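PDB 2OQM: DUF1993 domain-containing protein from Shewanella denitrificans, which is of unknown function but belongs to the DinB family, whose members share a four-helix bundle fold. Local coordinates for residues M20-L24 / T25-F29. Sequence-based numbering, arbitrary orientation.
With EDO (1,2-ethanediol), chain G.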
loop_
_atom_site.group_PDB
_atom_site.type_symbol
_atom_site.label_atom_id
_atom_site.label_comp_id
_atom_site.label_asym_id
_atom_site.label_seq_id
_atom_site.Cartn_x
_atom_site.Cartn_y
_atom_site.Cartn_z
HETATM N N MSE A 20 -3.835 -9.239 15.106
HETATM C CA MSE A 20 -3.778 -8.859 13.698
HETATM C C MSE A 20 -3.718 -7.339 13.496
HETATM O O MSE A 20 -2.873 -6.841 12.750
HETATM C CB MSE A 20 -4.989 -9.454 12.951
HETATM C CG MSE A 20 -5.151 -9.048 11.495
HETATM SE SE MSE A 20 -3.656 -9.699 10.405
HETATM C CE MSE A 20 -4.366 -11.374 10.084
ATOM N N LEU A 21 -4.621 -6.613 14.131
ATOM C CA LEU A 21 -4.699 -5.152 13.947
ATOM C C LEU A 21 -3.447 -4.474 14.469
ATOM O O LEU A 21 -2.948 -3.555 13.853
ATOM C CB LEU A 21 -5.997 -4.588 14.546
ATOM C CG LEU A 21 -7.306 -4.862 13.781
ATOM C CD1 LEU A 21 -8.587 -4.579 14.564
ATOM C CD2 LEU A 21 -7.341 -4.172 12.388
ATOM N N TYR A 22 -2.925 -4.945 15.605
ATOM C CA TYR A 22 -1.618 -4.520 16.137
ATOM C C TYR A 22 -0.453 -4.771 15.127
ATOM O O TYR A 22 0.356 -3.893 14.852
ATOM C CB TYR A 22 -1.341 -5.260 17.472
ATOM C CG TYR A 22 -0.027 -4.874 18.116
ATOM C CD1 TYR A 22 0.109 -3.691 18.833
ATOM C CD2 TYR A 22 1.092 -5.683 17.966
ATOM C CE1 TYR A 22 1.329 -3.342 19.389
ATOM C CE2 TYR A 22 2.315 -5.348 18.518
ATOM C CZ TYR A 22 2.430 -4.184 19.226
ATOM O OH TYR A 22 3.638 -3.841 19.748
ATOM N N ASP A 23 -0.384 -5.970 14.593
ATOM C CA ASP A 23 0.639 -6.346 13.631
ATOM C C ASP A 23 0.540 -5.574 12.326
ATOM O O ASP A 23 1.548 -5.218 11.745
ATOM C CB ASP A 23 0.567 -7.863 13.356
ATOM C CG ASP A 23 1.117 -8.696 14.503
ATOM O OD1 ASP A 23 1.835 -8.135 15.367
ATOM O OD2 ASP A 23 0.869 -9.925 14.502
ATOM N N LEU A 24 -0.674 -5.288 11.868
ATOM C CA LEU A 24 -0.864 -4.588 10.597
ATOM C C LEU A 24 -0.480 -3.116 10.711
ATOM O O LEU A 24 -0.126 -2.489 9.720
ATOM C CB LEU A 24 -2.319 -4.673 10.183
ATOM C CG LEU A 24 -2.863 -5.983 9.655
ATOM C CD1 LEU A 24 -4.400 -5.955 9.579
ATOM C CD2 LEU A 24 -2.209 -6.273 8.307
ATOM N N THR A 25 -0.624 -2.556 11.912
ATOM C CA THR A 25 -0.519 -1.118 12.090
ATOM C C THR A 25 0.725 -0.807 12.870
ATOM O O THR A 25 1.761 -0.496 12.270
ATOM C CB THR A 25 -1.807 -0.510 12.697
ATOM O OG1 THR A 25 -2.070 -1.018 14.022
ATOM C CG2 THR A 25 -3.045 -0.750 11.752
ATOM N N VAL A 26 0.714 -1.019 14.171
ATOM C CA VAL A 26 1.909 -0.692 14.966
ATOM C C VAL A 26 3.181 -1.319 14.403
ATOM O O VAL A 26 4.211 -0.657 14.210
ATOM C CB VAL A 26 1.739 -1.066 16.465
ATOM C CG1 VAL A 26 3.096 -0.867 17.245
ATOM C CG2 VAL A 26 0.695 -0.172 17.086
ATOM N N VAL A 27 3.134 -2.618 14.165
ATOM C CA VAL A 27 4.349 -3.332 13.827
ATOM C C VAL A 27 4.748 -3.049 12.350
ATOM O O VAL A 27 5.848 -2.564 12.074
ATOM C CB VAL A 27 4.190 -4.795 14.111
ATOM C CG1 VAL A 27 5.486 -5.570 13.724
ATOM C CG2 VAL A 27 3.830 -4.986 15.635
ATOM N N GLN A 28 3.860 -3.305 11.416
ATOM C CA GLN A 28 4.199 -3.128 9.999
ATOM C C GLN A 28 4.357 -1.690 9.593
ATOM O O GLN A 28 5.242 -1.371 8.798
ATOM C CB GLN A 28 3.249 -3.938 9.059
ATOM C CG GLN A 28 3.556 -3.789 7.586
ATOM C CD GLN A 28 4.878 -4.383 7.124
ATOM O OE1 GLN A 28 5.582 -5.131 7.852
ATOM N NE2 GLN A 28 5.212 -4.082 5.883
ATOM N N PHE A 29 3.580 -0.776 10.179
ATOM C CA PHE A 29 3.782 0.629 9.880
ATOM C C PHE A 29 5.108 1.152 10.413
ATOM O O PHE A 29 5.720 2.038 9.782
ATOM C CB PHE A 29 2.711 1.511 10.501
ATOM C CG PHE A 29 1.320 1.408 9.883
ATOM C CD1 PHE A 29 1.077 0.708 8.706
ATOM C CD2 PHE A 29 0.270 2.103 10.472
ATOM C CE1 PHE A 29 -0.223 0.678 8.156
ATOM C CE2 PHE A 29 -0.993 2.081 9.930
ATOM C CZ PHE A 29 -1.233 1.352 8.759
HETATM C C1 EDO G . -0.635 -3.792 6.546
HETATM O O1 EDO G . 0.248 -2.829 7.080
HETATM C C2 EDO G . 0.148 -4.988 6.038
HETATM O O2 EDO G . 1.113 -4.562 5.097
#
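Leu21, Tyr22 and Asp23 offer their carbonyls to Thr25, Val27 and Gln28 where helix 13-50, the long first helix of this DinB-like bundle, widens into a pi-type turn at 25-27. The pi-type bonds run five residues back. Val27 N meets Tyr22 O at 3.1 Å, nearly straight and in the carbonyl plane. Gln28 N reaches Asp23 O at 3.0 Å, tilted from the plane of the Asp23 carbonyl. Thr25 N makes two weak bonds, to Leu21 O and Tyr22 O. The Thr25 hydroxyl supplements them. With chi1 at 63°, Thr25 OG1 turns back along the helix and donates to Leu21 O at 2.7 Å, so this carbonyl receives both donors of Thr25.

Apolar contacts gather round Tyr22. Its CG is anti to the backbone N (chi1 -179°), which swings the ring along the helix toward the two valines. Val26 CB lies over one ring face in a CH-pi contact, 4.1 Å from the centroid of the Tyr22 ring. Val27 CG2 approaches obliquely, 3.3 Å from Tyr22 CE2. Thr25 and Val26 pack on Phe126 of a loop and on Val84 of helix 69-87, which joins the turn to both. On the subunit interface, Asp23 OD2 hydrogen-bonds to Tyr147 OH of the second subunit.

The Leu24 carbonyl has a different partner. Leu24 O sits over one face of the Phe29 ring, 3.5 Å from Phe29 CE1. An ethanediol, probably from the crystallisation liquor, hydrogen-bonds to Tyr159 OH and to Ile151 O of the second subunit. Its O1 donates to Leu24 O at 2.7 Å.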